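Local structure of stromal cell-derived factor 2-like protein (Arabidopsis thaliana, 3MAL) at residues L97-H102 and G108-S113; V40-G45 and A103-G108; Q49-F54 and S62-K67. The protein takes part in protein quality control and the unfolded protein response in the endoplasmic reticulum, in a complex required for proper accumulation of a plant immune receptor kinase. All coordinates share one frame; numbering follows the deposited sequence.

Contact 1 of 3, residues L97-H102 and G108-S113; sequences LHSHLH and GNLEVS
The backbone of E111 is held by two partners that a regular antiparallel ladder would not supply. Its carbonyl receives a side-chain bond from the hydroxyl of S99, with S99 OG 2.7 Å from E111 O and standing above the carbonyl plane. Its amide goes to a carbonyl at the corner of the other segment, with E111 N 2.7 Å from H102 O and an N-H...O angle of 163°. S99 reaches E111 because its OG lies anti to the backbone N (chi1 -165°). The reach to H102 depends on the chain turning at L101, the centre of an inverse gamma turn. Further back the pairing is regular: H98 and S113 form a hydrogen-bonded pair, firm from S113 N to H98 O (2.8 Å) and weak from H98 N to S113 O. Strands 96-100 and 110-115 thus make one of the beta hairpins of the beta-trefoil, within the second MIR repeat; their portions 97-100 and 110-113 run antiparallel, 156° between directions. On one face of this hairpin the CB of H98 lies 3.6 Å from S113 OG, a hydroxyl bonded to Q48, while the ring of H98 stacks with F115 and its ND1 is bonded to D125. E111 OE1 is bonded to S46, and H100 NE2 makes a weak bond to Q48. Apolar contacts are two: L97 CD1 meets V112 CG1 at 3.7 Å, and near the corner L101 runs alongside L110, their ends heading in a common direction, with L101 CD2 4.0 Å from L110 CD1.

Contact 2 of 3, residues V40-G45 and A103-G108; sequences VPYGSG and ASPISG
Apolar contact carries most of this junction: the ring of Y42 meets P105, with P105 CG 3.5 Å from both Y42 CD1 and Y42 CE1. The two side chains cross at about a right angle, and P105 CG comes obliquely to the CD1-CE1 bond of the ring, with CD a little further off. Y42 turns its CG anti to its own carbonyl carbon (chi1 -71°), which carries the ring from the 40-45 backbone over to the other loop. Y162 also touches both Y42 and P105. Backbone packing adds a smaller patch, where G45 CA lies 4.1 Å from A103 O. No hydrogen bond spans the two segments; the polar groups named here bond within their own loop or to third residues. The hydroxyl of Y42 is bonded to the carbonyl of V112, which ties the ring to strand 110-115. In the 103-108 loop, S104 OG, S107 OG and the amide of I106 are bonded to the carboxylate of E171. Within that loop G108 N makes a weak bond of 3.3 Å to S104 O. The contact thus sets the turn after strand 40-41 against the loop that closes the hairpin of strands 96-100 and 110-115, at the periphery of the beta-trefoil of MIR motifs.

Contact 3 of 3, residues Q49-F54 and S62-K67; sequences QSVTGF and SYWIVK
V51 and W64 meet across the interior of the beta-trefoil, where strand 49-54, from the sheet of hairpin strands, faces strand 64-67, a stave of the six-stranded barrel. The two segments are not paired in one sheet and share no hydrogen bond; they meet through side chains at two separate points. At the first, V51 CG2 lies 4.4 Å from W64 CH2, near the plane of the indole, so that the valine methyl comes to the edge of the six-membered ring. Both side chains are turned for this. V51 has CG1 anti to the backbone N (chi1 166°), which leaves CG2 as the branch toward the tryptophan. W64 has CG anti to its carbonyl carbon (chi1 -59°), and its second torsion of 85° stands the indole steeply to the CA-CB-CG plane, with the benzo end reaching V51. The rotation of the indole is further fixed by its nitrogen, since W64 NE1 is bonded to the carbonyl of L35. C114 of strand 110-115 touches both V51 and W64. The second point lies at the ends of the segments, where the CA atoms of F54 and S62 are 7.6 Å apart. There the CB atoms of both residues point to the other segment, F54 with its CG anti to the backbone N and S62 with its OG anti to the carbonyl carbon. The hydroxyl of S62 is bonded to D59, which F54 also touches; F54 CD2 stands 4.3 Å from S62 OG, at van der Waals distance.

Burial falls off from contact 3, about 6 Å from the centre of the chain, through contact 1 at about 12 Å, to contact 2 at about 17 Å (centre to centre). Contact 3 joins barrel and hairpin sheet by side chains alone, contact 1 is backbone pairing within one hairpin, and contact 2 is loop packing at the surface. Contacts 1 and 2 both involve the hairpin of strands 96-100 and 110-115, contact 1 through its strands and contact 2 through its connecting loop, against which the 40-45 segment packs. Contacts 1 and 3 adjoin because strands 110-115 and 49-54 are neighbours in one sheet, and L97 CB approaches W64 CZ3 to 4.0 Å.

Contact 1 of 3, residues L97-H102 and G108-S113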
loop_
_atom_site.group_PDB
_atom_site.type_symbol
_atom_site.label_atom_id
_atom_site.label_comp_id
_atom_site.label_asym_id
_atom_site.label_seq_id
_atom_site.Cartn_x
_atom_site.Cartn_y
_atom_site.Cartn_z
ATOM N N LEU A 97 2.625 -5.928 -0.873
ATOM C CA LEU A 97 3.236 -4.584 -0.843
ATOM C C LEU A 97 4.526 -4.628 0.013
ATOM O O LEU A 97 4.499 -5.080 1.158
ATOM C CB LEU A 97 2.253 -3.554 -0.256
ATOM C CG LEU A 97 2.730 -2.099 -0.409
ATOM C CD1 LEU A 97 2.834 -1.724 -1.909
ATOM C CD2 LEU A 97 1.851 -1.103 0.404
ATOM N N HIS A 98 5.639 -4.160 -0.541
ATOM C CA HIS A 98 6.982 -4.487 0.002
ATOM C C HIS A 98 7.915 -3.281 -0.115
ATOM O O HIS A 98 7.803 -2.468 -1.043
ATOM C CB HIS A 98 7.567 -5.663 -0.808
ATOM C CG HIS A 98 8.801 -6.309 -0.229
ATOM N ND1 HIS A 98 8.751 -7.301 0.732
ATOM C CD2 HIS A 98 10.111 -6.177 -0.559
ATOM C CE1 HIS A 98 9.979 -7.722 0.995
ATOM N NE2 HIS A 98 10.821 -7.055 0.226
ATOM N N SER A 99 8.841 -3.176 0.807
ATOM C CA SER A 99 9.961 -2.208 0.718
ATOM C C SER A 99 11.287 -2.798 1.273
ATOM O O SER A 99 11.315 -3.895 1.714
ATOM C CB SER A 99 9.689 -0.747 1.140
ATOM O OG SER A 99 10.636 0.208 0.744
ATOM N N HIS A 100 12.360 -2.027 1.112
ATOM C CA HIS A 100 13.712 -2.430 1.301
ATOM C C HIS A 100 14.673 -1.311 0.830
ATOM O O HIS A 100 14.271 -0.285 0.400
ATOM C CB HIS A 100 13.973 -3.746 0.599
ATOM C CG HIS A 100 13.447 -3.855 -0.802
ATOM N ND1 HIS A 100 13.005 -2.792 -1.551
ATOM C CD2 HIS A 100 13.286 -4.943 -1.584
ATOM C CE1 HIS A 100 12.642 -3.210 -2.742
ATOM N NE2 HIS A 100 12.797 -4.514 -2.789
ATOM N N LEU A 101 15.952 -1.544 1.004
ATOM C CA LEU A 101 16.916 -0.515 0.724
ATOM C C LEU A 101 17.418 -0.557 -0.703
ATOM O O LEU A 101 18.595 -0.757 -0.925
ATOM C CB LEU A 101 18.083 -0.530 1.714
ATOM C CG LEU A 101 17.816 -0.446 3.216
ATOM C CD1 LEU A 101 18.999 -0.749 4.114
ATOM C CD2 LEU A 101 17.208 0.798 3.613
ATOM N N HIS A 102 16.529 -0.427 -1.650
ATOM C CA HIS A 102 16.910 -0.276 -3.045
ATOM C C HIS A 102 16.403 1.092 -3.466
ATOM O O HIS A 102 15.439 1.597 -2.875
ATOM C CB HIS A 102 16.247 -1.359 -3.912
ATOM C CG HIS A 102 16.952 -2.670 -3.873
ATOM N ND1 HIS A 102 16.507 -3.744 -3.122
ATOM C CD2 HIS A 102 18.083 -3.084 -4.488
ATOM C CE1 HIS A 102 17.335 -4.761 -3.283
ATOM N NE2 HIS A 102 18.291 -4.390 -4.117
ATOM N N GLY A 108 14.998 8.145 -6.690
ATOM C CA GLY A 108 16.111 7.597 -5.895
ATOM C C GLY A 108 15.789 7.546 -4.411
ATOM O O GLY A 108 16.687 7.681 -3.564
ATOM N N ASN A 109 14.504 7.367 -4.091
ATOM C CA ASN A 109 14.067 7.145 -2.710
ATOM C C ASN A 109 13.895 5.639 -2.497
ATOM O O ASN A 109 14.416 4.851 -3.286
ATOM C CB ASN A 109 12.784 7.942 -2.413
ATOM C CG ASN A 109 13.049 9.446 -2.328
ATOM O OD1 ASN A 109 13.814 9.896 -1.475
ATOM N ND2 ASN A 109 12.446 10.211 -3.222
ATOM N N LEU A 110 13.219 5.214 -1.436
ATOM C CA LEU A 110 13.156 3.780 -1.144
ATOM C C LEU A 110 12.263 3.130 -2.185
ATOM O O LEU A 110 11.140 3.572 -2.388
ATOM C CB LEU A 110 12.547 3.567 0.247
ATOM C CG LEU A 110 13.323 3.351 1.568
ATOM C CD1 LEU A 110 14.864 3.244 1.481
ATOM C CD2 LEU A 110 12.810 4.290 2.694
ATOM N N GLU A 111 12.736 2.069 -2.827
ATOM C CA GLU A 111 11.863 1.322 -3.728
ATOM C C GLU A 111 10.678 0.667 -3.002
ATOM O O GLU A 111 10.830 -0.012 -1.955
ATOM C CB GLU A 111 12.641 0.245 -4.453
ATOM C CG GLU A 111 11.923 -0.338 -5.664
ATOM C CD GLU A 111 12.566 -1.629 -6.097
ATOM O OE1 GLU A 111 12.234 -2.686 -5.513
ATOM O OE2 GLU A 111 13.422 -1.571 -6.995
ATOM N N VAL A 112 9.504 0.849 -3.594
ATOM C CA VAL A 112 8.319 0.124 -3.182
ATOM C C VAL A 112 7.930 -0.885 -4.256
ATOM O O VAL A 112 7.670 -0.501 -5.412
ATOM C CB VAL A 112 7.142 1.110 -2.849
ATOM C CG1 VAL A 112 5.879 0.340 -2.512
ATOM C CG2 VAL A 112 7.522 1.962 -1.656
ATOM N N SER A 113 7.908 -2.169 -3.872
ATOM C CA SER A 113 7.646 -3.253 -4.821
ATOM C C SER A 113 6.516 -4.180 -4.380
ATOM O O SER A 113 5.900 -4.002 -3.305
ATOM C CB SER A 113 8.925 -4.096 -5.047
ATOM O OG SER A 113 9.270 -4.841 -3.880
#

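Contact 2 of 3, residues V40-G45 and A103-G108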
loop_
_atom_site.group_PDB
_atom_site.type_symbol
_atom_site.label_atom_id
_atom_site.label_comp_id
_atom_site.label_asym_id
_atom_site.label_seq_id
_atom_site.Cartn_x
_atom_site.Cartn_y
_atom_site.Cartn_z
ATOM N N VAL A 40 4.670 -6.904 -14.094
ATOM C CA VAL A 40 5.907 -6.412 -14.754
ATOM C C VAL A 40 6.886 -5.879 -13.720
ATOM O O VAL A 40 6.503 -5.143 -12.824
ATOM C CB VAL A 40 5.606 -5.344 -15.877
ATOM C CG1 VAL A 40 4.906 -4.144 -15.360
ATOM C CG2 VAL A 40 6.814 -4.888 -16.647
ATOM N N PRO A 41 8.151 -6.286 -13.803
ATOM C CA PRO A 41 9.148 -5.877 -12.811
ATOM C C PRO A 41 9.808 -4.546 -13.067
ATOM O O PRO A 41 9.764 -4.026 -14.159
ATOM C CB PRO A 41 10.234 -6.925 -12.957
ATOM C CG PRO A 41 10.137 -7.405 -14.379
ATOM C CD PRO A 41 8.688 -7.231 -14.795
ATOM N N TYR A 42 10.446 -4.002 -12.043
ATOM C CA TYR A 42 11.355 -2.908 -12.225
ATOM C C TYR A 42 12.563 -3.445 -12.984
ATOM O O TYR A 42 12.943 -4.618 -12.823
ATOM C CB TYR A 42 11.852 -2.402 -10.864
ATOM C CG TYR A 42 10.825 -1.670 -10.052
ATOM C CD1 TYR A 42 10.303 -0.459 -10.493
ATOM C CD2 TYR A 42 10.414 -2.157 -8.816
ATOM C CE1 TYR A 42 9.366 0.241 -9.734
ATOM C CE2 TYR A 42 9.477 -1.452 -8.035
ATOM C CZ TYR A 42 8.960 -0.253 -8.506
ATOM O OH TYR A 42 8.026 0.441 -7.753
ATOM N N GLY A 43 13.180 -2.564 -13.767
ATOM C CA GLY A 43 14.436 -2.869 -14.422
ATOM C C GLY A 43 15.636 -2.844 -13.503
ATOM O O GLY A 43 16.542 -3.641 -13.643
ATOM N N SER A 44 15.679 -1.945 -12.548
ATOM C CA SER A 44 16.830 -1.942 -11.663
ATOM C C SER A 44 16.398 -2.081 -10.188
ATOM O O SER A 44 15.426 -2.783 -9.906
ATOM C CB SER A 44 17.707 -0.722 -11.944
ATOM O OG SER A 44 17.054 0.473 -11.549
ATOM N N GLY A 45 17.104 -1.469 -9.238
ATOM C CA GLY A 45 16.816 -1.729 -7.844
ATOM C C GLY A 45 16.763 -3.234 -7.598
ATOM O O GLY A 45 17.725 -3.965 -7.895
ATOM N N ALA A 103 17.058 1.705 -4.449
ATOM C CA ALA A 103 16.615 2.984 -5.017
ATOM C C ALA A 103 15.405 2.855 -5.968
ATOM O O ALA A 103 15.404 2.025 -6.883
ATOM C CB ALA A 103 17.796 3.693 -5.738
ATOM N N SER A 104 14.378 3.679 -5.725
ATOM C CA SER A 104 13.191 3.784 -6.593
ATOM C C SER A 104 13.624 4.377 -7.944
ATOM O O SER A 104 14.607 5.119 -7.991
ATOM C CB SER A 104 12.126 4.655 -5.924
ATOM O OG SER A 104 12.521 6.025 -5.781
ATOM N N PRO A 105 12.894 4.069 -9.036
ATOM C CA PRO A 105 13.462 4.371 -10.364
ATOM C C PRO A 105 13.518 5.831 -10.809
ATOM O O PRO A 105 14.312 6.150 -11.708
ATOM C CB PRO A 105 12.578 3.552 -11.331
ATOM C CG PRO A 105 11.550 2.859 -10.490
ATOM C CD PRO A 105 11.573 3.441 -9.121
ATOM N N ILE A 106 12.699 6.712 -10.234
ATOM C CA ILE A 106 12.676 8.100 -10.696
ATOM C C ILE A 106 13.390 9.035 -9.723
ATOM O O ILE A 106 14.286 9.783 -10.139
ATOM C CB ILE A 106 11.221 8.633 -11.039
ATOM C CG1 ILE A 106 10.626 7.850 -12.220
ATOM C CG2 ILE A 106 11.256 10.101 -11.402
ATOM C CD1 ILE A 106 9.238 8.372 -12.688
ATOM N N SER A 107 13.013 8.974 -8.445
ATOM C CA SER A 107 13.491 9.937 -7.446
ATOM C C SER A 107 14.628 9.409 -6.544
ATOM O O SER A 107 15.166 10.148 -5.721
ATOM C CB SER A 107 12.326 10.445 -6.597
ATOM O OG SER A 107 11.743 9.372 -5.850
ATOM N N GLY A 108 14.998 8.145 -6.690
ATOM C CA GLY A 108 16.111 7.597 -5.895
ATOM C C GLY A 108 15.789 7.546 -4.411
ATOM O O GLY A 108 16.687 7.681 -3.564
#

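Contact 3 of 3, residues Q49-F54 and S62-K67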
loop_
_atom_site.group_PDB
_atom_site.type_symbol
_atom_site.label_atom_id
_atom_site.label_comp_id
_atom_site.label_asym_id
_atom_site.label_seq_id
_atom_site.Cartn_x
_atom_site.Cartn_y
_atom_site.Cartn_z
ATOM N N GLN A 49 8.521 -7.078 -8.805
ATOM C CA GLN A 49 7.310 -6.540 -9.454
ATOM C C GLN A 49 7.097 -5.094 -9.044
ATOM O O GLN A 49 7.162 -4.757 -7.841
ATOM C CB GLN A 49 6.094 -7.376 -9.055
ATOM C CG GLN A 49 4.762 -6.985 -9.755
ATOM C CD GLN A 49 3.621 -7.920 -9.371
ATOM O OE1 GLN A 49 2.686 -7.525 -8.656
ATOM N NE2 GLN A 49 3.700 -9.172 -9.826
ATOM N N SER A 50 6.811 -4.240 -10.027
ATOM C CA SER A 50 6.690 -2.809 -9.799
ATOM C C SER A 50 5.312 -2.401 -9.274
ATOM O O SER A 50 4.320 -3.133 -9.399
ATOM C CB SER A 50 7.014 -2.042 -11.081
ATOM O OG SER A 50 6.057 -2.354 -12.086
ATOM N N VAL A 51 5.299 -1.253 -8.613
ATOM C CA VAL A 51 4.104 -0.672 -7.991
ATOM C C VAL A 51 4.083 0.797 -8.463
ATOM O O VAL A 51 5.128 1.434 -8.538
ATOM C CB VAL A 51 4.192 -0.778 -6.436
ATOM C CG1 VAL A 51 3.132 0.117 -5.757
ATOM C CG2 VAL A 51 4.056 -2.226 -5.983
ATOM N N THR A 52 2.902 1.315 -8.800
ATOM C CA THR A 52 2.747 2.680 -9.312
ATOM C C THR A 52 1.493 3.341 -8.775
ATOM O O THR A 52 0.667 2.696 -8.097
ATOM C CB THR A 52 2.632 2.718 -10.870
ATOM O OG1 THR A 52 1.368 2.168 -11.278
ATOM C CG2 THR A 52 3.783 1.968 -11.545
ATOM N N GLY A 53 1.362 4.635 -9.065
ATOM C CA GLY A 53 0.114 5.354 -8.897
ATOM C C GLY A 53 -0.657 5.354 -10.206
ATOM O O GLY A 53 -0.130 5.734 -11.231
ATOM N N PHE A 54 -1.909 4.912 -10.161
ATOM C CA PHE A 54 -2.750 4.747 -11.358
ATOM C C PHE A 54 -3.991 5.686 -11.319
ATOM O O PHE A 54 -4.760 5.665 -10.367
ATOM C CB PHE A 54 -3.197 3.279 -11.433
ATOM C CG PHE A 54 -3.852 2.908 -12.714
ATOM C CD1 PHE A 54 -3.081 2.469 -13.797
ATOM C CD2 PHE A 54 -5.241 2.980 -12.851
ATOM C CE1 PHE A 54 -3.692 2.117 -14.998
ATOM C CE2 PHE A 54 -5.862 2.627 -14.056
ATOM C CZ PHE A 54 -5.093 2.199 -15.128
ATOM N N SER A 62 -5.987 -2.204 -9.104
ATOM C CA SER A 62 -5.926 -1.283 -7.967
ATOM C C SER A 62 -6.410 -1.849 -6.637
ATOM O O SER A 62 -6.405 -1.128 -5.624
ATOM C CB SER A 62 -6.698 0.005 -8.276
ATOM O OG SER A 62 -6.042 0.732 -9.291
ATOM N N TYR A 63 -6.855 -3.111 -6.630
ATOM C CA TYR A 63 -7.376 -3.713 -5.400
ATOM C C TYR A 63 -6.314 -4.443 -4.594
ATOM O O TYR A 63 -5.450 -5.136 -5.158
ATOM C CB TYR A 63 -8.552 -4.644 -5.688
ATOM C CG TYR A 63 -9.868 -3.913 -5.751
ATOM C CD1 TYR A 63 -10.567 -3.775 -6.961
ATOM C CD2 TYR A 63 -10.409 -3.342 -4.598
ATOM C CE1 TYR A 63 -11.799 -3.081 -6.998
ATOM C CE2 TYR A 63 -11.611 -2.651 -4.629
ATOM C CZ TYR A 63 -12.287 -2.514 -5.829
ATOM O OH TYR A 63 -13.468 -1.823 -5.811
ATOM N N TRP A 64 -6.399 -4.251 -3.271
ATOM C CA TRP A 64 -5.487 -4.820 -2.276
ATOM C C TRP A 64 -6.337 -5.462 -1.160
ATOM O O TRP A 64 -7.357 -4.892 -0.760
ATOM C CB TRP A 64 -4.584 -3.709 -1.681
ATOM C CG TRP A 64 -3.775 -3.006 -2.730
ATOM C CD1 TRP A 64 -4.182 -1.942 -3.522
ATOM C CD2 TRP A 64 -2.439 -3.331 -3.141
ATOM N NE1 TRP A 64 -3.171 -1.599 -4.394
ATOM C CE2 TRP A 64 -2.092 -2.435 -4.180
ATOM C CE3 TRP A 64 -1.496 -4.280 -2.720
ATOM C CZ2 TRP A 64 -0.834 -2.452 -4.798
ATOM C CZ3 TRP A 64 -0.237 -4.313 -3.351
ATOM C CH2 TRP A 64 0.077 -3.400 -4.383
ATOM N N ILE A 65 -5.903 -6.615 -0.652
ATOM C CA ILE A 65 -6.539 -7.234 0.527
ATOM C C ILE A 65 -5.792 -6.869 1.826
ATOM O O ILE A 65 -4.576 -7.060 1.928
ATOM C CB ILE A 65 -6.681 -8.769 0.377
ATOM C CG1 ILE A 65 -7.437 -9.116 -0.908
ATOM C CG2 ILE A 65 -7.431 -9.357 1.576
ATOM C CD1 ILE A 65 -8.832 -8.487 -0.915
ATOM N N VAL A 66 -6.505 -6.314 2.819
ATOM C CA VAL A 66 -5.879 -5.967 4.102
ATOM C C VAL A 66 -5.724 -7.248 4.935
ATOM O O VAL A 66 -6.712 -7.954 5.198
ATOM C CB VAL A 66 -6.742 -4.975 4.912
ATOM C CG1 VAL A 66 -6.009 -4.515 6.177
ATOM C CG2 VAL A 66 -7.176 -3.803 4.052
ATOM N N LYS A 67 -4.487 -7.553 5.326
ATOM C CA LYS A 67 -4.221 -8.758 6.115
ATOM C C LYS A 67 -3.357 -8.497 7.369
ATOM O O LYS A 67 -2.556 -7.541 7.401
ATOM C CB LYS A 67 -3.580 -9.840 5.226
ATOM C CG LYS A 67 -4.555 -10.464 4.225
ATOM C CD LYS A 67 -3.928 -11.658 3.458
ATOM C CE LYS A 67 -4.930 -12.159 2.426
ATOM N NZ LYS A 67 -4.588 -13.489 1.790
#